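Local coordinates for TetR-family transcriptional regulator (Streptomyces coelicolor, PDB 2G7L), which probably acts as a dimeric DNA-binding transcriptional regulator of the TetR family, with an N-terminal helix-turn-helix domain and a helical C-terminal domain, at residues D72-L75 with G76-D79; R21-I24 with V25-V29; T157-A160 with A161-T165; Q92-A95 with V96-Y100; V131-L134 with L135-G139. One frame throughout, in Å; residues are numbered along the deposited sequence.

Overall arrangement
All five contacts are local, between neighbouring turns of helix or at helix ends. Contacts 2 and 4 lie within helices. Contacts 1, 3 and 5 lie where a helix gives way to a loop. Contact 2 belongs to the DNA-binding domain and contacts 3, 4 and 5 to the C-terminal domain; contact 1 touches both contact 2 and contact 4. Contacts 4 and 5 pack leucines and valines together, while contacts 3 and 4 meet at Thr157 and Tyr100. Contact 3 lies nearest the chain's centre, about 8 Å between centres. Contacts 2 and 5 lie farther out, about 20 and 19 Å, and carry salt bridges, tentative in contact 5. Contacts 3 and 5 also touch the second subunit.

Contact 1 of 5, residues D72-L75 with G76-D79; sequences DALL and GEVD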
loop_
_atom_site.group_PDB
_atom_site.type_symbol
_atom_site.label_atom_id
_atom_site.label_comp_id
_atom_site.label_asym_id
_atom_site.label_seq_id
_atom_site.Cartn_x
_atom_site.Cartn_y
_atom_site.Cartn_z
ATOM N N ASP A 72 13.776 -4.910 8.568
ATOM C CA ASP A 72 14.058 -6.283 8.999
ATOM C C ASP A 72 14.598 -6.387 10.430
ATOM O O ASP A 72 14.059 -7.113 11.270
ATOM C CB ASP A 72 14.938 -7.026 8.019
ATOM C CG ASP A 72 14.931 -8.534 8.274
ATOM O OD1 ASP A 72 15.497 -8.936 9.299
ATOM O OD2 ASP A 72 14.410 -9.335 7.459
ATOM N N ALA A 73 15.608 -5.590 10.734
ATOM C CA ALA A 73 16.151 -5.506 12.075
ATOM C C ALA A 73 15.033 -5.330 13.106
ATOM O O ALA A 73 14.976 -6.065 14.098
ATOM C CB ALA A 73 17.158 -4.306 12.158
ATOM N N LEU A 74 14.141 -4.369 12.863
ATOM C CA LEU A 74 13.083 -3.977 13.839
ATOM C C LEU A 74 12.015 -5.066 14.047
ATOM O O LEU A 74 11.290 -5.084 15.053
ATOM C CB LEU A 74 12.423 -2.650 13.399
ATOM C CG LEU A 74 13.326 -1.404 13.453
ATOM C CD1 LEU A 74 12.918 -0.383 12.444
ATOM C CD2 LEU A 74 13.291 -0.751 14.847
ATOM N N LEU A 75 11.981 -6.009 13.111
ATOM C CA LEU A 75 11.034 -7.139 13.122
ATOM C C LEU A 75 11.493 -8.313 13.985
ATOM O O LEU A 75 10.788 -9.318 14.087
ATOM C CB LEU A 75 10.786 -7.644 11.681
ATOM C CG LEU A 75 9.566 -7.117 10.911
ATOM C CD1 LEU A 75 9.027 -5.837 11.489
ATOM C CD2 LEU A 75 9.845 -6.983 9.425
ATOM N N GLY A 76 12.697 -8.212 14.570
ATOM C CA GLY A 76 13.148 -9.196 15.543
ATOM C C GLY A 76 12.370 -9.044 16.845
ATOM O O GLY A 76 12.345 -9.966 17.682
ATOM N N GLU A 77 11.732 -7.893 17.028
ATOM C CA GLU A 77 10.955 -7.656 18.245
ATOM C C GLU A 77 9.625 -8.452 18.236
ATOM O O GLU A 77 9.263 -9.062 19.260
ATOM C CB GLU A 77 10.753 -6.150 18.517
ATOM C CG GLU A 77 9.622 -5.473 17.699
ATOM C CD GLU A 77 9.653 -3.925 17.751
ATOM O OE1 GLU A 77 10.404 -3.296 16.922
ATOM O OE2 GLU A 77 8.884 -3.352 18.590
ATOM N N VAL A 78 8.929 -8.474 17.091
ATOM C CA VAL A 78 7.659 -9.236 16.947
ATOM C C VAL A 78 7.660 -10.715 17.431
ATOM O O VAL A 78 8.613 -11.489 17.201
ATOM C CB VAL A 78 6.891 -8.996 15.541
ATOM C CG1 VAL A 78 7.751 -8.325 14.491
ATOM C CG2 VAL A 78 6.238 -10.283 14.985
ATOM N N ASP A 79 6.562 -11.050 18.125
ATOM C CA ASP A 79 6.316 -12.350 18.780
ATOM C C ASP A 79 5.806 -13.420 17.806
ATOM O O ASP A 79 4.634 -13.410 17.408
ATOM C CB ASP A 79 5.300 -12.200 19.937
ATOM C CG ASP A 79 4.959 -10.715 20.285
ATOM O OD1 ASP A 79 4.229 -10.507 21.298
ATOM O OD2 ASP A 79 5.387 -9.759 19.579
#
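Leu75 and Val78 run alongside each other in the same direction. Their closest side-chain atoms, Leu75 CD1 and Val78 CG1, are 4.1 Å apart. The same Val78 CG1 sits 3.2 Å from Leu75 O. This is the apolar half; the other is backbone. Gly76 N gives a hydrogen bond of 3.2 Å to Ala73 O, from above the carbonyl plane. One residue on, Glu77 N makes a weak bond of 3.5 Å to Leu74 O. It closes a type I beta turn from Leu74 to Glu77, which ends the regular helix. Glu77 then folds back over this turn. Its CG stands between the backbone N and the carbonyl carbon (chi1 80°), and its CG comes within 3.2 Å of Leu74 O. Further out, Leu75 and Val78 both rest on Val103 of helix 89-106, and Leu75 also meets Asn123 and Tyr124. Leu74 turns to Met32 and Arg33 of helix 21-35. Asp72 holds the start of helix 122-136: its OD2 accepts from Tyr124 N, and its backbone O from Asn123 ND2. The chemistry is thus divided by side. Leu75 and Val78 pack toward helix 89-106 and Leu74 toward helix 21-35, so the turn sits where the two domains meet, while Gly76 and Glu77 stay exposed. Leu75 N, Gly76 N and, weakly, Glu77 N each reach back three residues, which turns the chain out of the helix.

Contact 2 of 5, residues R21-I24 with V25-V29; sequences RRWI and VDTAV
Residues 21-24 and 25-29 form consecutive turns of one alpha helix. The N-H groups of Val25, Asp26, Thr27 and Ala28 bind the carbonyls four residues back, on Arg21, Arg22, Trp23 and Ile24. Trp23 O takes two donors, both from Thr27. Thr27 N reaches it at 3.0 Å, and Thr27 OG1 donates to it at 2.7 Å from the opposite face of the carbonyl plane. The hydroxyl can do this because OG1 is anti to its own carbonyl carbon (chi1 -56°). Trp23 runs alongside Thr27, its CD1 3.5 Å from Thr27 OG1. With an alanine in place of Thr27, Trp23 O would probably lose its second donor, and a gap is likely to open against Leu45 and Glu48. On another side, Arg22 bends at chi3 and forms a salt bridge, NH1 to Asp26 OD2, of 2.8 Å. NH1 comes from the anti side of OD2 but tilted out of the carboxylate plane, and the guanidinium and carboxylate planes are 56° apart. Inward, Ile24 and Ala28 pack on Leu45 of helix 42-48. Ala28 also meets Leu66 of helix 63-74. These helices belong to the N-terminal helix-turn-helix domain, which probably binds DNA as in other TetR-family members.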
loop_
_atom_site.group_PDB
_atom_site.type_symbol
_atom_site.label_atom_id
_atom_site.label_comp_id
_atom_site.label_asym_id
_atom_site.label_seq_id
_atom_site.Cartn_x
_atom_site.Cartn_y
_atom_site.Cartn_z
ATOM N N ARG A 21 27.647 -6.306 5.524
ATOM C CA ARG A 21 26.238 -5.978 5.530
ATOM C C ARG A 21 25.765 -5.757 6.976
ATOM O O ARG A 21 25.094 -4.757 7.258
ATOM C CB ARG A 21 25.416 -7.061 4.833
ATOM C CG ARG A 21 23.936 -6.634 4.689
ATOM C CD ARG A 21 23.094 -7.484 3.780
ATOM N NE ARG A 21 21.670 -7.238 4.058
ATOM C CZ ARG A 21 20.866 -6.491 3.301
ATOM N NH1 ARG A 21 19.586 -6.313 3.630
ATOM N NH2 ARG A 21 21.324 -5.938 2.206
ATOM N N ARG A 22 26.116 -6.672 7.892
ATOM C CA ARG A 22 25.654 -6.550 9.267
ATOM C C ARG A 22 26.060 -5.192 9.861
ATOM O O ARG A 22 25.274 -4.541 10.538
ATOM C CB ARG A 22 26.214 -7.674 10.136
ATOM C CG ARG A 22 25.816 -7.499 11.643
ATOM C CD ARG A 22 26.772 -8.176 12.645
ATOM N NE ARG A 22 28.139 -7.710 12.487
ATOM C CZ ARG A 22 28.607 -6.572 12.994
ATOM N NH1 ARG A 22 27.824 -5.750 13.706
ATOM N NH2 ARG A 22 29.867 -6.257 12.761
ATOM N N TRP A 23 27.315 -4.792 9.661
ATOM C CA TRP A 23 27.827 -3.562 10.274
ATOM C C TRP A 23 27.118 -2.328 9.733
ATOM O O TRP A 23 26.720 -1.428 10.483
ATOM C CB TRP A 23 29.349 -3.455 10.079
ATOM C CG TRP A 23 30.033 -2.216 10.694
ATOM C CD1 TRP A 23 29.597 -1.414 11.747
ATOM C CD2 TRP A 23 31.286 -1.677 10.283
ATOM N NE1 TRP A 23 30.507 -0.409 11.987
ATOM C CE2 TRP A 23 31.549 -0.549 11.094
ATOM C CE3 TRP A 23 32.221 -2.044 9.293
ATOM C CZ2 TRP A 23 32.737 0.206 10.961
ATOM C CZ3 TRP A 23 33.408 -1.292 9.175
ATOM C CH2 TRP A 23 33.637 -0.182 10.005
ATOM N N ILE A 24 26.970 -2.304 8.418
ATOM C CA ILE A 24 26.245 -1.217 7.705
ATOM C C ILE A 24 24.847 -1.033 8.237
ATOM O O ILE A 24 24.392 0.118 8.521
ATOM C CB ILE A 24 26.212 -1.525 6.199
ATOM C CG1 ILE A 24 27.633 -1.439 5.644
ATOM C CG2 ILE A 24 25.185 -0.598 5.440
ATOM C CD1 ILE A 24 27.834 -2.158 4.299
ATOM N N VAL A 25 24.137 -2.153 8.429
ATOM C CA VAL A 25 22.737 -2.025 8.878
ATOM C C VAL A 25 22.633 -1.697 10.339
ATOM O O VAL A 25 21.762 -0.911 10.747
ATOM C CB VAL A 25 21.659 -3.095 8.234
ATOM C CG1 VAL A 25 22.255 -4.120 7.303
ATOM C CG2 VAL A 25 20.648 -3.666 9.223
ATOM N N ASP A 26 23.575 -2.218 11.142
ATOM C CA ASP A 26 23.573 -1.922 12.602
ATOM C C ASP A 26 23.794 -0.428 12.772
ATOM O O ASP A 26 23.226 0.175 13.675
ATOM C CB ASP A 26 24.640 -2.753 13.414
ATOM C CG ASP A 26 24.294 -4.296 13.522
ATOM O OD1 ASP A 26 23.150 -4.707 13.100
ATOM O OD2 ASP A 26 25.140 -5.086 14.075
ATOM N N THR A 27 24.644 0.143 11.910
ATOM C CA THR A 27 24.919 1.595 11.871
ATOM C C THR A 27 23.678 2.419 11.441
ATOM O O THR A 27 23.329 3.428 12.085
ATOM C CB THR A 27 26.103 1.896 10.906
ATOM O OG1 THR A 27 27.239 1.138 11.315
ATOM C CG2 THR A 27 26.504 3.346 10.953
ATOM N N ALA A 28 23.023 1.979 10.350
ATOM C CA ALA A 28 21.740 2.571 9.914
ATOM C C ALA A 28 20.747 2.594 11.057
ATOM O O ALA A 28 20.076 3.586 11.241
ATOM C CB ALA A 28 21.159 1.813 8.727
ATOM N N VAL A 29 20.658 1.498 11.820
ATOM C CA VAL A 29 19.702 1.400 12.901
ATOM C C VAL A 29 20.015 2.435 13.960
ATOM O O VAL A 29 19.108 3.140 14.449
ATOM C CB VAL A 29 19.683 -0.014 13.547
ATOM C CG1 VAL A 29 18.814 -0.011 14.843
ATOM C CG2 VAL A 29 19.113 -1.086 12.573
#

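Contact 3 of 5, residues T157-A160 with A161-T165; sequences TATA and AEQAT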
loop_
_atom_site.group_PDB
_atom_site.type_symbol
_atom_site.label_atom_id
_atom_site.label_comp_id
_atom_site.label_asym_id
_atom_site.label_seq_id
_atom_site.Cartn_x
_atom_site.Cartn_y
_atom_site.Cartn_z
ATOM N N THR A 157 0.826 -3.430 5.638
ATOM C CA THR A 157 1.820 -2.481 5.177
ATOM C C THR A 157 1.178 -1.296 4.512
ATOM O O THR A 157 1.587 -0.178 4.769
ATOM C CB THR A 157 2.759 -3.122 4.138
ATOM O OG1 THR A 157 3.263 -4.373 4.646
ATOM C CG2 THR A 157 3.919 -2.210 3.805
ATOM N N ALA A 158 0.205 -1.527 3.602
ATOM C CA ALA A 158 -0.513 -0.392 2.950
ATOM C C ALA A 158 -1.218 0.454 3.985
ATOM O O ALA A 158 -1.168 1.670 3.904
ATOM C CB ALA A 158 -1.480 -0.875 1.862
ATOM N N THR A 159 -1.826 -0.156 4.976
ATOM C CA THR A 159 -2.552 0.620 6.013
ATOM C C THR A 159 -1.630 1.434 6.934
ATOM O O THR A 159 -1.976 2.538 7.393
ATOM C CB THR A 159 -3.494 -0.272 6.884
ATOM O OG1 THR A 159 -4.480 -0.915 6.053
ATOM C CG2 THR A 159 -4.267 0.577 7.929
ATOM N N ALA A 160 -0.482 0.853 7.277
ATOM C CA ALA A 160 0.540 1.593 8.058
ATOM C C ALA A 160 1.176 2.736 7.235
ATOM O O ALA A 160 1.491 3.797 7.779
ATOM C CB ALA A 160 1.613 0.617 8.589
ATOM N N ALA A 161 1.335 2.515 5.917
ATOM C CA ALA A 161 1.785 3.564 4.978
ATOM C C ALA A 161 1.015 4.881 5.027
ATOM O O ALA A 161 1.602 5.966 4.829
ATOM C CB ALA A 161 1.868 3.022 3.521
ATOM N N GLU A 162 -0.298 4.766 5.247
ATOM C CA GLU A 162 -1.250 5.879 5.339
ATOM C C GLU A 162 -1.183 6.618 6.662
ATOM O O GLU A 162 -1.850 7.627 6.810
ATOM C CB GLU A 162 -2.690 5.364 5.154
ATOM C CG GLU A 162 -3.037 4.651 3.773
ATOM C CD GLU A 162 -4.540 4.214 3.678
ATOM O OE1 GLU A 162 -5.146 4.416 2.591
ATOM O OE2 GLU A 162 -5.120 3.669 4.670
ATOM N N GLN A 163 -0.424 6.097 7.643
ATOM C CA GLN A 163 -0.252 6.766 8.947
ATOM C C GLN A 163 0.746 7.927 8.852
ATOM O O GLN A 163 1.720 7.861 8.082
ATOM C CB GLN A 163 0.163 5.781 10.053
ATOM C CG GLN A 163 -0.794 4.574 10.289
ATOM C CD GLN A 163 -2.285 4.953 10.243
ATOM O OE1 GLN A 163 -2.725 5.837 10.975
ATOM N NE2 GLN A 163 -3.056 4.290 9.355
ATOM N N ALA A 164 0.483 8.994 9.619
ATOM C CA ALA A 164 1.323 10.211 9.614
ATOM C C ALA A 164 2.786 9.891 9.996
ATOM O O ALA A 164 3.033 9.351 11.077
ATOM C CB ALA A 164 0.743 11.274 10.570
ATOM N N THR A 165 3.733 10.208 9.104
ATOM C CA THR A 165 5.187 10.099 9.387
ATOM C C THR A 165 5.624 11.047 10.501
ATOM O O THR A 165 6.203 10.613 11.498
ATOM C CB THR A 165 6.057 10.299 8.091
ATOM O OG1 THR A 165 6.349 9.020 7.525
ATOM C CG2 THR A 165 7.362 10.998 8.358
#
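At the C-terminal end of helix 142-161, in the C-terminal domain, Ala161 forms the tight side. Its CB lies 3.3 Å from Ala158 O and 3.4 Å from Thr157 O, and its N-H binds Thr157 O at 2.9 Å. Ala160 is buried too, pressed on Leu104 and Phe105 of helix 89-106 and on Ala111. The second subunit covers part of this end: Ala161 packs on Leu115 of that chain, and Ala158 and Glu162 on its Gln154. The other side, at Glu162 and Gln163, is more open, though not bare: Gln163 also touches Phe105 and Ala206. Glu162 N makes only a weak bond to Ala158 O, and Gln163 N turns to Ala160 O, three residues back, at 3.0 Å from above the carbonyl plane. Thr159 O is taken by the side chain of Gln163 instead. The Gln163 chain bends at chi2 (-42°), bringing NE2 back to 2.8 Å from Thr159 O. The bond is nearly straight (167°), and the acceptor lies in the amide plane. A leucine in place of Gln163 would probably leave Thr159 O without this side-chain donor. The Gln163 and Thr159 side chains run side by side; Thr159 OG1 bonds to Asp155 O. Beyond this, Arg112 NE binds Ala161 O. Side-chain amide and guanidinium groups thus take over as donors where the regular helical bonds run out.

Contact 4 of 5, residues Q92-A95 with V96-Y100; sequences QLRA and VLTSY
The flat carbonyl group of Arg94 is met on both of its faces by Thr98. Thr98 N binds Arg94 O at 2.9 Å from one face. Thr98 OG1 donates to the same oxygen at 2.8 Å from the other. The hydroxyl is placed for this by OG1 standing anti to the threonine's own carbonyl carbon (chi1 -60°). The guanidinium of Arg94 heads elsewhere: NH2 forms a salt bridge with Asp215 OD2, and NH1 bonds to Arg211 O, so Arg94 ties this helix to helix 206-223. The Tyr100 ring also leaves the contact. It packs on Leu127, Leu153 and Ala156, and its OH probably bonds with Thr157 OG1. The backbone is regular alpha helix here. Val96 N to Gln92 O and Leu97 N to Leu93 O are each 3.0 Å, and Ser99 N reaches Ala95 O at 3.1 Å. Between the turns, Leu93 and Leu97 lie alongside each other. Their methyls Leu93 CD2 and Leu97 CD1 touch at 3.6 Å. Both leucines rest on Phe214, and Leu97 also meets Leu152 and Leu153 of helix 142-161. On a neighbouring side, Val96 packs on Leu127 and Val131 of helix 122-136. Thr98 is on the exposed side, where its hydroxyl is turned back to the backbone. The whole is an amphipathic helix packed by its buried side against helices 122-136, 142-161 and 206-223, within the all-helical C-terminal domain of a TetR-family regulator.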
loop_
_atom_site.group_PDB
_atom_site.type_symbol
_atom_site.label_atom_id
_atom_site.label_comp_id
_atom_site.label_asym_id
_atom_site.label_seq_id
_atom_site.Cartn_x
_atom_site.Cartn_y
_atom_site.Cartn_z
ATOM N N GLN A 92 -4.170 -16.549 16.542
ATOM C CA GLN A 92 -2.726 -16.376 16.639
ATOM C C GLN A 92 -2.181 -15.686 15.385
ATOM O O GLN A 92 -1.341 -14.829 15.501
ATOM C CB GLN A 92 -2.048 -17.731 16.750
ATOM C CG GLN A 92 -2.086 -18.429 18.147
ATOM C CD GLN A 92 -1.548 -19.848 18.050
ATOM O OE1 GLN A 92 -0.383 -20.119 18.390
ATOM N NE2 GLN A 92 -2.376 -20.756 17.537
ATOM N N LEU A 93 -2.647 -16.079 14.195
ATOM C CA LEU A 93 -2.454 -15.270 12.945
ATOM C C LEU A 93 -2.776 -13.793 13.164
ATOM O O LEU A 93 -1.980 -12.903 12.892
ATOM C CB LEU A 93 -3.313 -15.808 11.787
ATOM C CG LEU A 93 -2.709 -15.994 10.380
ATOM C CD1 LEU A 93 -3.767 -15.780 9.392
ATOM C CD2 LEU A 93 -1.477 -15.172 10.020
ATOM N N ARG A 94 -3.959 -13.519 13.677
ATOM C CA ARG A 94 -4.300 -12.141 13.896
ATOM C C ARG A 94 -3.275 -11.453 14.826
ATOM O O ARG A 94 -2.905 -10.265 14.607
ATOM C CB ARG A 94 -5.715 -12.021 14.475
ATOM C CG ARG A 94 -6.215 -10.560 14.483
ATOM C CD ARG A 94 -7.465 -10.310 15.359
ATOM N NE ARG A 94 -8.697 -10.970 14.851
ATOM C CZ ARG A 94 -9.605 -10.427 14.034
ATOM N NH1 ARG A 94 -9.439 -9.204 13.530
ATOM N NH2 ARG A 94 -10.685 -11.125 13.692
ATOM N N ALA A 95 -2.861 -12.156 15.899
ATOM C CA ALA A 95 -1.820 -11.581 16.803
ATOM C C ALA A 95 -0.478 -11.295 16.103
ATOM O O ALA A 95 0.075 -10.196 16.240
ATOM C CB ALA A 95 -1.626 -12.436 18.093
ATOM N N VAL A 96 0.052 -12.210 15.309
ATOM C CA VAL A 96 1.291 -11.823 14.649
ATOM C C VAL A 96 1.138 -10.641 13.682
ATOM O O VAL A 96 1.965 -9.743 13.651
ATOM C CB VAL A 96 2.225 -13.014 14.182
ATOM C CG1 VAL A 96 1.723 -14.361 14.685
ATOM C CG2 VAL A 96 2.598 -12.991 12.713
ATOM N N LEU A 97 0.016 -10.607 12.966
ATOM C CA LEU A 97 -0.191 -9.572 11.957
ATOM C C LEU A 97 -0.370 -8.245 12.625
ATOM O O LEU A 97 0.065 -7.255 12.116
ATOM C CB LEU A 97 -1.356 -9.941 10.984
ATOM C CG LEU A 97 -0.862 -10.973 9.965
ATOM C CD1 LEU A 97 -2.030 -11.673 9.302
ATOM C CD2 LEU A 97 0.054 -10.289 8.912
ATOM N N THR A 98 -0.957 -8.244 13.800
ATOM C CA THR A 98 -1.061 -7.036 14.616
ATOM C C THR A 98 0.289 -6.500 15.091
ATOM O O THR A 98 0.559 -5.290 14.981
ATOM C CB THR A 98 -2.043 -7.279 15.806
ATOM O OG1 THR A 98 -3.302 -7.613 15.249
ATOM C CG2 THR A 98 -2.230 -6.067 16.692
ATOM N N SER A 99 1.148 -7.366 15.611
ATOM C CA SER A 99 2.435 -6.881 16.063
ATOM C C SER A 99 3.300 -6.475 14.909
ATOM O O SER A 99 3.962 -5.467 15.031
ATOM C CB SER A 99 3.131 -7.812 17.085
ATOM O OG SER A 99 3.199 -9.154 16.670
ATOM N N TYR A 100 3.263 -7.174 13.771
ATOM C CA TYR A 100 3.885 -6.625 12.559
ATOM C C TYR A 100 3.388 -5.223 12.286
ATOM O O TYR A 100 4.185 -4.278 12.158
ATOM C CB TYR A 100 3.625 -7.526 11.378
ATOM C CG TYR A 100 4.058 -6.991 10.032
ATOM C CD1 TYR A 100 5.403 -7.014 9.656
ATOM C CD2 TYR A 100 3.109 -6.527 9.077
ATOM C CE1 TYR A 100 5.828 -6.565 8.406
ATOM C CE2 TYR A 100 3.530 -6.100 7.804
ATOM C CZ TYR A 100 4.891 -6.115 7.485
ATOM O OH TYR A 100 5.346 -5.702 6.260
#

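Contact 5 of 5, residues V131-L134 with L135-G139; sequences VLEL and LARSG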
loop_
_atom_site.group_PDB
_atom_site.type_symbol
_atom_site.label_atom_id
_atom_site.label_comp_id
_atom_site.label_asym_id
_atom_site.label_seq_id
_atom_site.Cartn_x
_atom_site.Cartn_y
_atom_site.Cartn_z
ATOM N N VAL A 131 3.612 -16.965 9.404
ATOM C CA VAL A 131 2.288 -16.533 8.949
ATOM C C VAL A 131 1.806 -17.639 8.103
ATOM O O VAL A 131 0.650 -18.003 8.173
ATOM C CB VAL A 131 2.387 -15.235 8.136
ATOM C CG1 VAL A 131 1.067 -14.996 7.357
ATOM C CG2 VAL A 131 2.593 -14.137 9.055
ATOM N N LEU A 132 2.723 -18.223 7.325
ATOM C CA LEU A 132 2.365 -19.290 6.428
ATOM C C LEU A 132 1.892 -20.562 7.195
ATOM O O LEU A 132 0.897 -21.228 6.809
ATOM C CB LEU A 132 3.577 -19.656 5.597
ATOM C CG LEU A 132 3.950 -18.972 4.305
ATOM C CD1 LEU A 132 5.366 -19.411 3.843
ATOM C CD2 LEU A 132 2.989 -19.344 3.242
ATOM N N GLU A 133 2.621 -20.870 8.272
ATOM C CA GLU A 133 2.343 -22.015 9.145
ATOM C C GLU A 133 0.924 -21.944 9.698
ATOM O O GLU A 133 0.171 -22.905 9.652
ATOM C CB GLU A 133 3.319 -21.928 10.337
ATOM C CG GLU A 133 3.584 -23.222 11.084
ATOM C CD GLU A 133 4.291 -22.958 12.433
ATOM O OE1 GLU A 133 3.844 -23.572 13.434
ATOM O OE2 GLU A 133 5.233 -22.105 12.521
ATOM N N LEU A 134 0.623 -20.808 10.304
ATOM C CA LEU A 134 -0.684 -20.537 10.887
ATOM C C LEU A 134 -1.787 -20.546 9.814
ATOM O O LEU A 134 -2.808 -21.235 9.929
ATOM C CB LEU A 134 -0.639 -19.191 11.595
ATOM C CG LEU A 134 0.168 -19.150 12.888
ATOM C CD1 LEU A 134 0.145 -17.777 13.525
ATOM C CD2 LEU A 134 -0.391 -20.142 13.951
ATOM N N LEU A 135 -1.590 -19.776 8.754
ATOM C CA LEU A 135 -2.629 -19.724 7.740
ATOM C C LEU A 135 -2.941 -21.096 7.182
ATOM O O LEU A 135 -4.078 -21.408 6.828
ATOM C CB LEU A 135 -2.271 -18.719 6.603
ATOM C CG LEU A 135 -3.421 -18.435 5.608
ATOM C CD1 LEU A 135 -4.778 -17.943 6.294
ATOM C CD2 LEU A 135 -2.968 -17.519 4.480
ATOM N N ALA A 136 -1.913 -21.909 7.035
ATOM C CA ALA A 136 -2.040 -23.263 6.442
ATOM C C ALA A 136 -3.009 -24.222 7.258
ATOM O O ALA A 136 -3.609 -25.134 6.671
ATOM C CB ALA A 136 -0.631 -23.907 6.307
ATOM N N ARG A 137 -3.145 -23.947 8.557
ATOM C CA ARG A 137 -3.947 -24.755 9.497
ATOM C C ARG A 137 -5.424 -24.631 9.149
ATOM O O ARG A 137 -6.234 -25.495 9.511
ATOM C CB ARG A 137 -3.652 -24.323 10.957
ATOM C CG ARG A 137 -2.157 -24.593 11.361
ATOM C CD ARG A 137 -1.704 -24.359 12.828
ATOM N NE ARG A 137 -0.321 -24.873 13.030
ATOM C CZ ARG A 137 0.537 -24.486 13.982
ATOM N NH1 ARG A 137 1.745 -25.017 14.034
ATOM N NH2 ARG A 137 0.226 -23.553 14.873
ATOM N N SER A 138 -5.767 -23.549 8.424
ATOM C CA SER A 138 -7.125 -23.332 7.948
ATOM C C SER A 138 -7.575 -24.538 7.106
ATOM O O SER A 138 -8.763 -24.705 6.899
ATOM C CB SER A 138 -7.160 -22.069 7.055
ATOM O OG SER A 138 -6.568 -22.355 5.766
ATOM N N GLY A 139 -6.644 -25.337 6.586
ATOM C CA GLY A 139 -6.967 -26.400 5.655
ATOM C C GLY A 139 -7.032 -25.973 4.212
ATOM O O GLY A 139 -7.030 -26.813 3.314
#
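Glu133 and Arg137 can meet because their first torsions bring both chains up side by side. Glu133 CG is anti to the backbone N (chi1 -158°), while Arg137 CG is anti to the carbonyl carbon (chi1 -64°). Both chains are then extended. In one of the two conformers of Arg137, its NH1 forms a salt bridge with Glu133 OE1, 2.6 Å away, and its NH2 lies 3.6 Å from Leu134 CD2; the pairing is therefore doubtful as a constant feature. Carboxylate and guanidinium planes are then steeply turned, 79° apart. Below, Leu135 N and Ala136 N bind Val131 O and Leu132 O, each at 2.9 Å. Arg137 N reaches back only three residues, to Leu134 O at 3.1 Å. Leu135 O is gripped twice, by Ser138 N and by Ser138 OG at 2.9 Å. Ser138 OG is also hydrogen-bonded to Ala140 N. Buried Val131 and Leu135 pack on Val149 of helix 142-161, and Leu132 touches Ile194 of the second subunit. The chain leaves helical angles at Gly139, where positive phi would jam a side chain against the preceding carbonyl oxygen. This is a helix C-terminal end at which a glycine of positive phi stops the helical course, after a type I turn from Ala136 to Gly139.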